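Local coordinates for ankyrin repeat domain-containing protein EMB506, chloroplastic (Arabidopsis thaliana, PDB 6JD6) that takes part in the initial differentiation of the proplastid during embryo development and is required for correct cotyledon and leaf margin development, at residues Pro103-Ile108 with Asp129-Asn134; Leu164-Ala169 with Phe198-Asp203; Ala185-Ala190 with Leu215-Gln220; Gly189-Val194 with Thr227-Thr232; Lys245-Leu250 with Lys265-Met270. All blocks are in the same frame, centred on the assembly; numbering follows the deposited sequence.

Contact 1: Pro103-Ile108 with Asp129-Asn134; sequences PNLKMI and DNLIEN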
# COMPACT_ATOMS: atom_id res chain seq x y z
N PRO A 103 -21.10 6.90 -11.05
CA PRO A 103 -19.77 6.58 -11.59
C PRO A 103 -19.81 5.48 -12.65
O PRO A 103 -20.50 4.47 -12.48
CB PRO A 103 -18.98 6.13 -10.35
CG PRO A 103 -19.97 6.00 -9.25
CD PRO A 103 -21.12 6.88 -9.58
N ASN A 104 -19.09 5.69 -13.74
CA ASN A 104 -19.01 4.73 -14.84
C ASN A 104 -17.83 3.80 -14.62
O ASN A 104 -16.70 4.13 -14.97
CB ASN A 104 -18.86 5.48 -16.17
CG ASN A 104 -19.10 4.59 -17.37
OD1 ASN A 104 -18.61 3.46 -17.44
ND2 ASN A 104 -19.86 5.10 -18.34
N LEU A 105 -18.11 2.63 -14.03
CA LEU A 105 -17.06 1.70 -13.60
C LEU A 105 -16.01 1.37 -14.67
O LEU A 105 -14.81 1.41 -14.39
CB LEU A 105 -17.66 0.40 -13.05
CG LEU A 105 -18.14 0.38 -11.59
CD1 LEU A 105 -17.26 1.26 -10.72
CD2 LEU A 105 -19.59 0.83 -11.48
N LYS A 106 -16.45 1.04 -15.88
CA LYS A 106 -15.51 0.65 -16.92
C LYS A 106 -14.61 1.80 -17.38
O LYS A 106 -13.47 1.57 -17.78
CB LYS A 106 -16.23 0.02 -18.12
CG LYS A 106 -17.03 0.99 -18.96
CD LYS A 106 -17.03 0.58 -20.43
CE LYS A 106 -15.60 0.52 -20.98
NZ LYS A 106 -15.57 0.23 -22.44
N MET A 107 -15.12 3.03 -17.33
CA MET A 107 -14.35 4.18 -17.81
C MET A 107 -13.36 4.69 -16.77
O MET A 107 -12.38 5.35 -17.11
CB MET A 107 -15.27 5.32 -18.25
CG MET A 107 -16.14 5.00 -19.46
SD MET A 107 -15.21 4.53 -20.94
CE MET A 107 -14.06 5.89 -21.08
N ILE A 108 -13.61 4.40 -15.50
CA ILE A 108 -12.83 4.99 -14.42
C ILE A 108 -11.89 4.00 -13.72
O ILE A 108 -11.30 4.32 -12.68
CB ILE A 108 -13.75 5.66 -13.37
CG1 ILE A 108 -14.54 4.61 -12.60
CG2 ILE A 108 -14.69 6.65 -14.05
CD1 ILE A 108 -15.34 5.17 -11.44
N ASP A 129 -18.28 4.32 -0.24
CA ASP A 129 -19.65 3.91 0.04
C ASP A 129 -20.57 4.14 -1.16
O ASP A 129 -21.41 3.29 -1.47
CB ASP A 129 -20.21 4.63 1.28
CG ASP A 129 -19.63 4.09 2.58
OD1 ASP A 129 -18.96 3.03 2.54
OD2 ASP A 129 -19.85 4.71 3.64
N ASN A 130 -20.40 5.27 -1.84
CA ASN A 130 -21.19 5.57 -3.03
C ASN A 130 -21.00 4.53 -4.13
O ASN A 130 -21.95 4.11 -4.78
CB ASN A 130 -20.88 6.97 -3.56
CG ASN A 130 -21.27 8.07 -2.59
OD1 ASN A 130 -21.99 7.83 -1.62
ND2 ASN A 130 -20.80 9.28 -2.86
N LEU A 131 -19.75 4.13 -4.34
CA LEU A 131 -19.44 3.10 -5.33
C LEU A 131 -20.08 1.77 -4.96
O LEU A 131 -20.70 1.12 -5.80
CB LEU A 131 -17.92 2.91 -5.45
CG LEU A 131 -17.19 3.83 -6.41
CD1 LEU A 131 -15.70 3.57 -6.32
CD2 LEU A 131 -17.68 3.60 -7.83
N ILE A 132 -19.92 1.38 -3.70
CA ILE A 132 -20.45 0.12 -3.20
C ILE A 132 -21.98 0.10 -3.24
O ILE A 132 -22.58 -0.87 -3.71
CB ILE A 132 -19.95 -0.17 -1.77
CG1 ILE A 132 -18.43 -0.35 -1.78
CG2 ILE A 132 -20.63 -1.40 -1.19
CD1 ILE A 132 -17.81 -0.41 -0.40
N GLU A 133 -22.60 1.17 -2.76
CA GLU A 133 -24.06 1.27 -2.75
C GLU A 133 -24.67 1.32 -4.15
O GLU A 133 -25.84 0.98 -4.33
CB GLU A 133 -24.52 2.48 -1.92
CG GLU A 133 -24.24 2.34 -0.43
CD GLU A 133 -24.30 3.66 0.30
OE1 GLU A 133 -24.69 4.67 -0.32
OE2 GLU A 133 -23.94 3.69 1.50
N ASN A 134 -23.87 1.72 -5.13
CA ASN A 134 -24.32 1.71 -6.53
C ASN A 134 -24.07 0.38 -7.23
O ASN A 134 -24.23 0.28 -8.45
CB ASN A 134 -23.68 2.86 -7.31
CG ASN A 134 -24.41 4.17 -7.12
OD1 ASN A 134 -25.64 4.24 -7.26
ND2 ASN A 134 -23.67 5.23 -6.80
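P103 and L105, from the preceding loop, converge on one methyl group, CD2 of L131. P103 offers the outer part of its ring, with CG 3.6 Å from L131 CD2 and CB at 3.8 Å from the same methyl, so the leucine branch rests against the CB-CG side of the pyrrolidine. L105 reaches the same methyl differently. Its side chain and that of L131 run past each other in opposite directions, and L105 CD1 comes to 3.7 Å from L131 CD2. The first torsion of L131 (chi1 -86°) sets CG opposite the carbonyl carbon, which sends the branch out from the helix flank to meet the loop.

The two backbones stay well apart, at 7.2 Å between CA of P103 and CA of L131. L131 and its neighbours form the end of helix 125-133 in the first ankyrin repeat, whereas 103-108 belongs to the connection that leads from helix 91-99 into helix 115-121. L131 also packs on P115 and L119 of that last helix, and I108 joins it on P115. A chain of another protein packs against P103, N104, M107 and I108, which places the loop at the interface with the partner protein.

Polar atoms play a smaller part. The amide of N134, the first residue beyond the helix, lies beside the proline ring, its ND2 4.1 Å from P103 CD. That same ND2 folds back on N130 O in a weak, bent hydrogen bond of 2.9 Å.

Contact 2: Leu164-Ala169 with Phe198-Asp203; sequences LLRKGA and FKYNVD. With SO4 (sulfate ion), chain I.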
# COMPACT_ATOMS: atom_id res chain seq x y z
N LEU A 164 -14.41 -0.68 6.34
CA LEU A 164 -14.65 -1.78 5.40
C LEU A 164 -15.11 -3.04 6.12
O LEU A 164 -16.04 -3.71 5.67
CB LEU A 164 -13.39 -2.08 4.59
CG LEU A 164 -13.02 -1.07 3.50
CD1 LEU A 164 -11.64 -1.39 2.92
CD2 LEU A 164 -14.07 -1.08 2.41
N LEU A 165 -14.46 -3.37 7.23
CA LEU A 165 -14.82 -4.55 8.02
C LEU A 165 -16.23 -4.43 8.58
O LEU A 165 -16.99 -5.40 8.59
CB LEU A 165 -13.82 -4.78 9.14
CG LEU A 165 -12.43 -5.25 8.69
CD1 LEU A 165 -11.45 -5.28 9.84
CD2 LEU A 165 -12.53 -6.62 8.04
N ARG A 166 -16.59 -3.23 9.06
CA ARG A 166 -17.93 -3.01 9.58
C ARG A 166 -18.97 -3.13 8.47
O ARG A 166 -20.10 -3.54 8.71
CB ARG A 166 -18.04 -1.65 10.28
CG ARG A 166 -17.39 -1.61 11.66
CD ARG A 166 -17.75 -0.33 12.41
NE ARG A 166 -17.32 0.86 11.69
CZ ARG A 166 -16.10 1.39 11.77
NH1 ARG A 166 -15.19 0.83 12.55
NH2 ARG A 166 -15.80 2.48 11.08
N LYS A 167 -18.57 -2.77 7.25
CA LYS A 167 -19.46 -2.88 6.10
C LYS A 167 -19.54 -4.30 5.50
O LYS A 167 -20.28 -4.53 4.55
CB LYS A 167 -19.09 -1.87 5.01
CG LYS A 167 -19.93 -0.61 5.08
CD LYS A 167 -19.94 0.12 3.75
CE LYS A 167 -21.15 1.05 3.67
NZ LYS A 167 -21.29 1.86 4.91
N GLY A 168 -18.77 -5.23 6.06
CA GLY A 168 -18.87 -6.62 5.65
C GLY A 168 -17.82 -7.08 4.66
O GLY A 168 -17.98 -8.13 4.04
N ALA A 169 -16.75 -6.31 4.49
CA ALA A 169 -15.63 -6.75 3.66
C ALA A 169 -15.10 -8.07 4.20
O ALA A 169 -14.96 -8.23 5.42
CB ALA A 169 -14.54 -5.70 3.63
N PHE A 198 -8.60 -10.25 14.73
CA PHE A 198 -8.89 -11.34 15.67
C PHE A 198 -10.38 -11.37 16.00
O PHE A 198 -10.97 -12.43 16.16
CB PHE A 198 -8.10 -11.18 16.97
CG PHE A 198 -6.62 -11.41 16.81
CD1 PHE A 198 -6.12 -12.08 15.71
CD2 PHE A 198 -5.74 -10.95 17.78
CE1 PHE A 198 -4.76 -12.29 15.58
CE2 PHE A 198 -4.38 -11.16 17.65
CZ PHE A 198 -3.89 -11.83 16.55
N LYS A 199 -10.98 -10.19 16.09
CA LYS A 199 -12.39 -10.08 16.45
C LYS A 199 -13.30 -10.58 15.33
O LYS A 199 -14.46 -10.90 15.56
CB LYS A 199 -12.74 -8.64 16.84
CG LYS A 199 -12.02 -8.18 18.10
CD LYS A 199 -12.50 -6.83 18.58
CE LYS A 199 -11.91 -6.50 19.95
NZ LYS A 199 -12.58 -5.33 20.59
N TYR A 200 -12.77 -10.65 14.12
CA TYR A 200 -13.50 -11.21 12.99
C TYR A 200 -13.13 -12.67 12.78
O TYR A 200 -13.48 -13.28 11.76
CB TYR A 200 -13.26 -10.38 11.72
CG TYR A 200 -13.99 -9.05 11.77
CD1 TYR A 200 -15.29 -8.94 11.29
CD2 TYR A 200 -13.39 -7.93 12.33
CE1 TYR A 200 -15.96 -7.73 11.34
CE2 TYR A 200 -14.06 -6.72 12.39
CZ TYR A 200 -15.35 -6.63 11.89
OH TYR A 200 -16.02 -5.43 11.95
N ASN A 201 -12.41 -13.22 13.75
CA ASN A 201 -12.05 -14.64 13.76
C ASN A 201 -11.32 -15.11 12.51
O ASN A 201 -11.62 -16.18 11.98
CB ASN A 201 -13.28 -15.51 14.03
CG ASN A 201 -13.90 -15.25 15.39
OD1 ASN A 201 -13.32 -15.60 16.42
ND2 ASN A 201 -15.07 -14.63 15.41
N VAL A 202 -10.37 -14.31 12.05
CA VAL A 202 -9.54 -14.71 10.92
C VAL A 202 -8.67 -15.90 11.30
O VAL A 202 -8.39 -16.13 12.48
CB VAL A 202 -8.65 -13.56 10.41
CG1 VAL A 202 -9.51 -12.35 10.03
CG2 VAL A 202 -7.61 -13.19 11.46
N ASP A 203 -8.25 -16.66 10.30
CA ASP A 203 -7.33 -17.76 10.50
C ASP A 203 -5.92 -17.19 10.66
O ASP A 203 -5.33 -16.68 9.71
CB ASP A 203 -7.41 -18.70 9.29
CG ASP A 203 -6.39 -19.83 9.34
OD1 ASP A 203 -5.80 -20.07 10.41
OD2 ASP A 203 -6.20 -20.48 8.29
S SO4 I . -19.05 3.93 9.75
O1 SO4 I . -19.52 4.29 11.08
O2 SO4 I . -19.04 2.47 9.62
O3 SO4 I . -19.96 4.49 8.75
O4 SO4 I . -17.71 4.45 9.54
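Y200 lays the phenolic end of its ring against L165. L165 CB is 3.7 Å from Y200 CZ, and its branch follows the ring, with L165 CD1 at 3.9 Å from Y200 CE2; the CB sits obliquely to the ring. With chi1 of -73°, Y200 swings its CG away from its own carbonyl carbon and carries the ring across the gap, where its OH stands 3.5 Å from L165 O.

The two segments are the C-terminal ends of helix 158-166 in the second ankyrin repeat and helix 191-199 in the third, so the tyrosine spans consecutive units of the stack. L165 also packs on L196 and L197 of the latter helix.

One residue further out, R166 passes the phenol with its CG and, bent at chi3, turns its guanidinium to a sulfate ion, probably from the crystallisation liquor. The sulfate's O2 lies at the guanidinium edge, 3.1 Å from R166 NE with an N-H...O angle of 168°, and R166 NH2 bonds to O4 at 160°; H163 ND1 is also hydrogen-bonded to the sulfate.

A Schellman motif closes the helix. G168, at positive phi, gives its N-H to L165 O, and A169 N bonds L164 O at 2.9 Å.

Contact 3: Ala185-Ala190 with Leu215-Gln220; sequences AVQVGA and LHIAVQ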
# COMPACT_ATOMS: atom_id res chain seq x y z
N ALA A 185 -1.32 -7.01 7.50
CA ALA A 185 -1.43 -6.22 8.72
C ALA A 185 -0.20 -6.44 9.59
O ALA A 185 0.30 -5.51 10.23
CB ALA A 185 -2.70 -6.60 9.49
N VAL A 186 0.29 -7.67 9.59
CA VAL A 186 1.53 -7.98 10.29
C VAL A 186 2.73 -7.34 9.59
O VAL A 186 3.58 -6.73 10.25
CB VAL A 186 1.71 -9.50 10.43
CG1 VAL A 186 3.10 -9.80 10.93
CG2 VAL A 186 0.66 -10.06 11.39
N GLN A 187 2.80 -7.43 8.26
CA GLN A 187 3.94 -6.86 7.53
C GLN A 187 4.11 -5.35 7.73
O GLN A 187 5.24 -4.86 7.80
CB GLN A 187 3.92 -7.18 6.03
CG GLN A 187 5.29 -6.92 5.39
CD GLN A 187 5.30 -6.91 3.88
OE1 GLN A 187 4.29 -6.59 3.24
NE2 GLN A 187 6.44 -7.27 3.29
N VAL A 188 3.01 -4.61 7.80
CA VAL A 188 3.09 -3.16 7.99
C VAL A 188 3.08 -2.78 9.46
O VAL A 188 3.05 -1.60 9.81
CB VAL A 188 1.98 -2.39 7.21
CG1 VAL A 188 2.01 -2.77 5.73
CG2 VAL A 188 0.60 -2.67 7.80
N GLY A 189 3.11 -3.79 10.33
CA GLY A 189 3.16 -3.57 11.77
C GLY A 189 1.96 -2.85 12.36
O GLY A 189 2.09 -2.07 13.30
N ALA A 190 0.77 -3.12 11.81
CA ALA A 190 -0.45 -2.48 12.30
C ALA A 190 -1.08 -3.28 13.43
O ALA A 190 -2.01 -4.06 13.21
CB ALA A 190 -1.44 -2.29 11.16
N LEU A 215 2.95 -15.41 11.69
CA LEU A 215 4.00 -15.54 12.69
C LEU A 215 5.39 -15.39 12.07
O LEU A 215 6.26 -14.74 12.64
CB LEU A 215 3.91 -16.88 13.44
CG LEU A 215 4.88 -17.03 14.62
CD1 LEU A 215 4.65 -15.93 15.64
CD2 LEU A 215 4.76 -18.41 15.27
N HIS A 216 5.59 -16.00 10.90
CA HIS A 216 6.84 -15.87 10.15
C HIS A 216 7.14 -14.40 9.83
O HIS A 216 8.26 -13.92 10.05
CB HIS A 216 6.79 -16.68 8.84
CG HIS A 216 6.87 -18.16 9.03
ND1 HIS A 216 5.80 -19.00 8.82
CD2 HIS A 216 7.90 -18.95 9.40
CE1 HIS A 216 6.17 -20.25 9.07
NE2 HIS A 216 7.44 -20.25 9.42
N ILE A 217 6.15 -13.69 9.31
CA ILE A 217 6.31 -12.29 8.96
C ILE A 217 6.55 -11.41 10.20
O ILE A 217 7.36 -10.48 10.16
CB ILE A 217 5.10 -11.75 8.17
CG1 ILE A 217 4.81 -12.63 6.96
CG2 ILE A 217 5.33 -10.30 7.74
CD1 ILE A 217 3.57 -12.20 6.19
N ALA A 218 5.84 -11.71 11.28
CA ALA A 218 6.00 -10.96 12.53
C ALA A 218 7.44 -11.03 13.02
O ALA A 218 8.05 -10.01 13.36
CB ALA A 218 5.04 -11.49 13.59
N VAL A 219 7.98 -12.24 13.06
CA VAL A 219 9.37 -12.45 13.45
C VAL A 219 10.35 -11.79 12.47
O VAL A 219 11.35 -11.20 12.88
CB VAL A 219 9.66 -13.95 13.60
CG1 VAL A 219 11.12 -14.18 13.94
CG2 VAL A 219 8.77 -14.56 14.69
N GLN A 220 10.05 -11.87 11.18
CA GLN A 220 10.88 -11.19 10.18
C GLN A 220 10.92 -9.68 10.43
O GLN A 220 11.97 -9.05 10.26
CB GLN A 220 10.36 -11.47 8.77
CG GLN A 220 11.30 -11.00 7.65
CD GLN A 220 10.63 -10.99 6.30
OE1 GLN A 220 9.56 -10.39 6.13
NE2 GLN A 220 11.24 -11.65 5.33
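The backbones of V186 and A218 come close, with their CA atoms 5.8 Å apart, and Q187 and I217 follow at 6.1 Å. V186 makes the closest approach: its CG1, opposite the backbone N (chi1 170°), pushes between the side chains of I217 and A218 onto the backbone itself, 3.4 Å from A218 N. Flanking that point, the same methyl is 3.7 Å from A218 CB and 3.9 Å from I217 CB.

I217 answers with CG2, which meets the stem of Q187 at 3.7 Å from its CA and 3.8 Å from its CB. The rest of the glutamine runs on, extended, past the isoleucine, and its amide bonds to side chains of a chain of another protein, a basic one among them.

The helices involved, 181-187 and 214-220, belong to the third and fourth ankyrin repeats, and the first is ended by a Schellman motif at G189. V194 of helix 191-199 also packs on V186, while L230 and T227 cover A218.

Chemically the join is aliphatic and buried. Because the amide of Q187, like that of Q220, is turned to the partner chain, cohesion between these two segments rests on methyl contact and close fit.

Contact 4: Gly189-Val194 with Thr227-Thr232; sequences GALQTV and TKILLT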
# COMPACT_ATOMS: atom_id res chain seq x y z
N GLY A 189 3.11 -3.79 10.33
CA GLY A 189 3.16 -3.57 11.77
C GLY A 189 1.96 -2.85 12.36
O GLY A 189 2.09 -2.07 13.30
N ALA A 190 0.77 -3.12 11.81
CA ALA A 190 -0.45 -2.48 12.30
C ALA A 190 -1.08 -3.28 13.43
O ALA A 190 -2.01 -4.06 13.21
CB ALA A 190 -1.44 -2.29 11.16
N LEU A 191 -0.58 -3.08 14.65
CA LEU A 191 -1.03 -3.82 15.82
C LEU A 191 -2.54 -3.73 16.07
O LEU A 191 -3.19 -4.72 16.41
CB LEU A 191 -0.26 -3.38 17.07
CG LEU A 191 -0.63 -4.03 18.41
CD1 LEU A 191 -0.43 -5.54 18.37
CD2 LEU A 191 0.17 -3.41 19.55
N GLN A 192 -3.11 -2.54 15.90
CA GLN A 192 -4.54 -2.35 16.16
C GLN A 192 -5.39 -3.07 15.12
O GLN A 192 -6.45 -3.59 15.44
CB GLN A 192 -4.90 -0.86 16.23
CG GLN A 192 -4.25 -0.13 17.39
CD GLN A 192 -4.53 -0.78 18.73
OE1 GLN A 192 -3.62 -1.22 19.43
NE2 GLN A 192 -5.81 -0.83 19.10
N THR A 193 -4.91 -3.09 13.88
CA THR A 193 -5.58 -3.83 12.81
C THR A 193 -5.51 -5.33 13.07
O THR A 193 -6.49 -6.06 12.84
CB THR A 193 -4.97 -3.48 11.44
OG1 THR A 193 -5.18 -2.09 11.18
CG2 THR A 193 -5.63 -4.30 10.33
N VAL A 194 -4.36 -5.80 13.54
CA VAL A 194 -4.20 -7.20 13.92
C VAL A 194 -5.21 -7.60 15.00
O VAL A 194 -5.89 -8.62 14.87
CB VAL A 194 -2.76 -7.50 14.41
CG1 VAL A 194 -2.67 -8.89 15.03
CG2 VAL A 194 -1.77 -7.35 13.26
N THR A 227 4.47 -10.41 17.47
CA THR A 227 4.84 -11.81 17.62
C THR A 227 4.13 -12.41 18.83
O THR A 227 3.53 -13.49 18.75
CB THR A 227 6.37 -12.00 17.76
OG1 THR A 227 7.02 -11.59 16.55
CG2 THR A 227 6.72 -13.46 18.05
N LYS A 228 4.18 -11.70 19.95
CA LYS A 228 3.57 -12.16 21.19
C LYS A 228 2.05 -12.29 21.08
O LYS A 228 1.47 -13.28 21.53
CB LYS A 228 3.91 -11.23 22.36
CG LYS A 228 3.21 -11.62 23.66
CD LYS A 228 3.77 -10.86 24.86
CE LYS A 228 3.14 -11.35 26.15
NZ LYS A 228 3.78 -10.76 27.36
N ILE A 229 1.41 -11.31 20.46
CA ILE A 229 -0.04 -11.33 20.39
C ILE A 229 -0.56 -12.41 19.44
O ILE A 229 -1.64 -12.96 19.66
CB ILE A 229 -0.64 -9.93 20.09
CG1 ILE A 229 -2.02 -9.80 20.72
CG2 ILE A 229 -0.68 -9.66 18.60
CD1 ILE A 229 -2.62 -8.44 20.58
N LEU A 230 0.21 -12.73 18.40
CA LEU A 230 -0.14 -13.84 17.53
C LEU A 230 -0.09 -15.16 18.30
O LEU A 230 -1.00 -15.99 18.19
CB LEU A 230 0.80 -13.89 16.32
CG LEU A 230 0.53 -12.85 15.22
CD1 LEU A 230 1.67 -12.83 14.19
CD2 LEU A 230 -0.80 -13.13 14.55
N LEU A 231 0.97 -15.36 19.09
CA LEU A 231 1.13 -16.57 19.89
C LEU A 231 0.04 -16.71 20.95
O LEU A 231 -0.41 -17.81 21.26
CB LEU A 231 2.51 -16.59 20.55
CG LEU A 231 3.72 -16.77 19.62
CD1 LEU A 231 5.02 -16.42 20.35
CD2 LEU A 231 3.77 -18.20 19.09
N THR A 232 -0.38 -15.58 21.51
CA THR A 232 -1.44 -15.55 22.51
C THR A 232 -2.79 -15.90 21.86
O THR A 232 -3.71 -16.37 22.52
CB THR A 232 -1.53 -14.16 23.18
OG1 THR A 232 -0.32 -13.90 23.89
CG2 THR A 232 -2.70 -14.07 24.14
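Purely aliphatic and rather loose, this contact sits between helix 191-199 of the third ankyrin repeat and helix 224-232 of the fourth, with L191 and V194 facing I229. One methyl serves both neighbours: I229 CG2 is 4.1 Å from L191 CD1 and 4.2 Å from V194 CG1. The backbones are correspondingly distant, 8.6 Å between CA of V194 and CA of L230.

L191 starts beside the contact and bends in through CG, which its chi1 of 178° sets opposite the backbone N, so that a terminal branch crosses the isoleucine obliquely. V194 points at helix 224-232 directly and lies alongside I229, the two side chains running in opposite directions. In I229 itself, chi1 of -150° lodges CG2 between the backbone N and the carbonyl carbon, where it reaches both partners, while the CG1-CD1 branch runs on beside L191, its CD1 4.3 Å from L191 CD1. L191 opens its helix right after A190, the N-cap residue, and the first regular bond of the helix, V194 N to A190 O, spans 2.9 Å.

V194 also packs on I182, A185 and V186 of helix 181-187, whereas L230 leans on A218 of helix 214-220. Further along helix 191-199, F198 packs on both I229 and L230. Helix 158-166 lies behind, where T193 packs on I161 and its OG1 is hydrogen-bonded to E158.

Contact 5: Lys245-Leu250 with Lys265-Met270; sequences KLALDL and KLLKIM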
# COMPACT_ATOMS: atom_id res chain seq x y z
N LYS A 245 11.45 -23.71 7.03
CA LYS A 245 11.82 -22.73 8.05
C LYS A 245 10.76 -22.55 9.13
O LYS A 245 9.59 -22.32 8.82
CB LYS A 245 12.10 -21.36 7.43
CG LYS A 245 13.08 -21.35 6.27
CD LYS A 245 13.03 -19.99 5.59
CE LYS A 245 13.92 -19.91 4.36
NZ LYS A 245 13.78 -18.57 3.71
N LEU A 246 11.17 -22.65 10.39
CA LEU A 246 10.33 -22.29 11.52
C LEU A 246 10.46 -20.80 11.77
O LEU A 246 11.44 -20.19 11.36
CB LEU A 246 10.78 -23.03 12.78
CG LEU A 246 10.52 -24.53 12.88
CD1 LEU A 246 11.26 -25.12 14.08
CD2 LEU A 246 9.02 -24.79 12.98
N ALA A 247 9.48 -20.21 12.45
CA ALA A 247 9.61 -18.83 12.91
C ALA A 247 10.87 -18.70 13.77
O ALA A 247 11.55 -17.68 13.75
CB ALA A 247 8.37 -18.40 13.69
N LEU A 248 11.17 -19.76 14.52
CA LEU A 248 12.40 -19.83 15.31
C LEU A 248 13.64 -19.56 14.46
O LEU A 248 14.55 -18.86 14.89
CB LEU A 248 12.51 -21.19 15.99
CG LEU A 248 13.78 -21.42 16.81
CD1 LEU A 248 13.88 -20.42 17.95
CD2 LEU A 248 13.83 -22.85 17.34
N ASP A 249 13.68 -20.14 13.26
CA ASP A 249 14.80 -19.92 12.35
C ASP A 249 14.92 -18.45 11.95
O ASP A 249 16.02 -17.90 11.87
CB ASP A 249 14.66 -20.80 11.10
CG ASP A 249 14.73 -22.27 11.43
OD1 ASP A 249 15.62 -22.66 12.22
OD2 ASP A 249 13.89 -23.04 10.91
N LEU A 250 13.78 -17.80 11.72
CA LEU A 250 13.77 -16.39 11.36
C LEU A 250 14.23 -15.51 12.52
O LEU A 250 14.83 -14.46 12.31
CB LEU A 250 12.37 -15.95 10.90
CG LEU A 250 11.83 -16.59 9.63
CD1 LEU A 250 10.58 -15.89 9.15
CD2 LEU A 250 12.88 -16.59 8.54
N LYS A 265 13.15 -16.02 22.80
CA LYS A 265 12.56 -16.21 24.11
C LYS A 265 11.04 -16.32 24.03
O LYS A 265 10.45 -17.24 24.57
CB LYS A 265 12.99 -15.07 25.04
CG LYS A 265 12.53 -15.20 26.47
CD LYS A 265 13.49 -14.47 27.41
CE LYS A 265 13.74 -13.03 26.95
NZ LYS A 265 14.61 -12.29 27.91
N LEU A 266 10.41 -15.38 23.32
CA LEU A 266 8.97 -15.43 23.08
C LEU A 266 8.55 -16.74 22.41
O LEU A 266 7.52 -17.32 22.75
CB LEU A 266 8.53 -14.26 22.20
CG LEU A 266 8.47 -12.88 22.86
CD1 LEU A 266 8.14 -11.81 21.83
CD2 LEU A 266 7.45 -12.88 23.99
N LEU A 267 9.36 -17.19 21.45
CA LEU A 267 9.02 -18.38 20.67
C LEU A 267 9.24 -19.67 21.45
O LEU A 267 8.70 -20.71 21.08
CB LEU A 267 9.84 -18.41 19.37
CG LEU A 267 9.45 -17.35 18.33
CD1 LEU A 267 10.55 -17.21 17.28
CD2 LEU A 267 8.12 -17.71 17.68
N LYS A 268 10.02 -19.61 22.51
CA LYS A 268 10.30 -20.79 23.32
C LYS A 268 9.38 -20.91 24.53
O LYS A 268 9.25 -21.98 25.11
CB LYS A 268 11.76 -20.80 23.77
CG LYS A 268 12.75 -21.15 22.66
CD LYS A 268 12.54 -22.57 22.16
CE LYS A 268 13.61 -22.97 21.16
NZ LYS A 268 13.45 -24.38 20.68
N ILE A 269 8.74 -19.80 24.89
CA ILE A 269 7.92 -19.76 26.10
C ILE A 269 6.42 -19.60 25.80
O ILE A 269 5.60 -20.33 26.35
CB ILE A 269 8.40 -18.65 27.05
CG1 ILE A 269 9.83 -18.94 27.50
CG2 ILE A 269 7.47 -18.54 28.25
CD1 ILE A 269 10.44 -17.84 28.35
N MET A 270 6.08 -18.64 24.94
CA MET A 270 4.68 -18.39 24.59
C MET A 270 4.12 -19.45 23.62
O MET A 270 4.85 -19.93 22.75
CB MET A 270 4.51 -16.99 23.98
CG MET A 270 4.88 -15.85 24.92
SD MET A 270 3.86 -15.80 26.40
CE MET A 270 4.65 -14.47 27.31
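Just ahead of A247 and L248, which face helix 260-269, the N-H of L246 is held by D249 OD2 at 2.8 Å, with an N-H...O angle of 162°. The bond uses the anti side of the oxygen and comes in 29° out of the carboxylate plane. L246 is the N-cap residue of helix 247-252, so this carboxylate, three residues on, ties down the residue just before the helix, as in one half of a capping box.

Across the contact, L267 lays its two methyls over the first turn of that helix. L267 CD1 comes to 3.7 Å from A247 O and 3.8 Å from L248 CA, while L267 CD2 faces the methyl of A247, 4.1 Å from its CB.

L248 meets K268 further toward the edge. Setting CG opposite the backbone N (chi1 177°), L248 swings its branch over the end of the lysine, whose chain bends at chi2; L248 CD2 packs on K268 CE at 3.8 Å, and K268 NZ merely lies near that methyl, at 3.7 Å.

A chain of another protein also touches L248 and K268. A247 packs on L215 and V219 of helix 214-220, and K237 bonds to L267 O and M270 O. The two helices of the fifth repeat, the second running slightly past its annotated end, form the helix-loop-helix pair of an ankyrin repeat.

In the fold
From the N terminus, contact 1 closes a loop of 20 residues that includes helix 115-121, at the start of the array. Contact 2 joins the second and third repeats and touches contact 1 through a long, weak ion pair of D129 and K167. Its segments alternate along the chain with those of contacts 3 and 4, so these interlock rather than nest. Contacts 3 and 4 start from the same stretch, share G189 and A190, and tie the third repeat to the fourth through two different helix pairs. Contact 5 closes the last helix pair, touching contact 3 through H216 and K245 and contact 4 through L231. Contacts 1 and 5 lie about 46 Å apart, centre to centre.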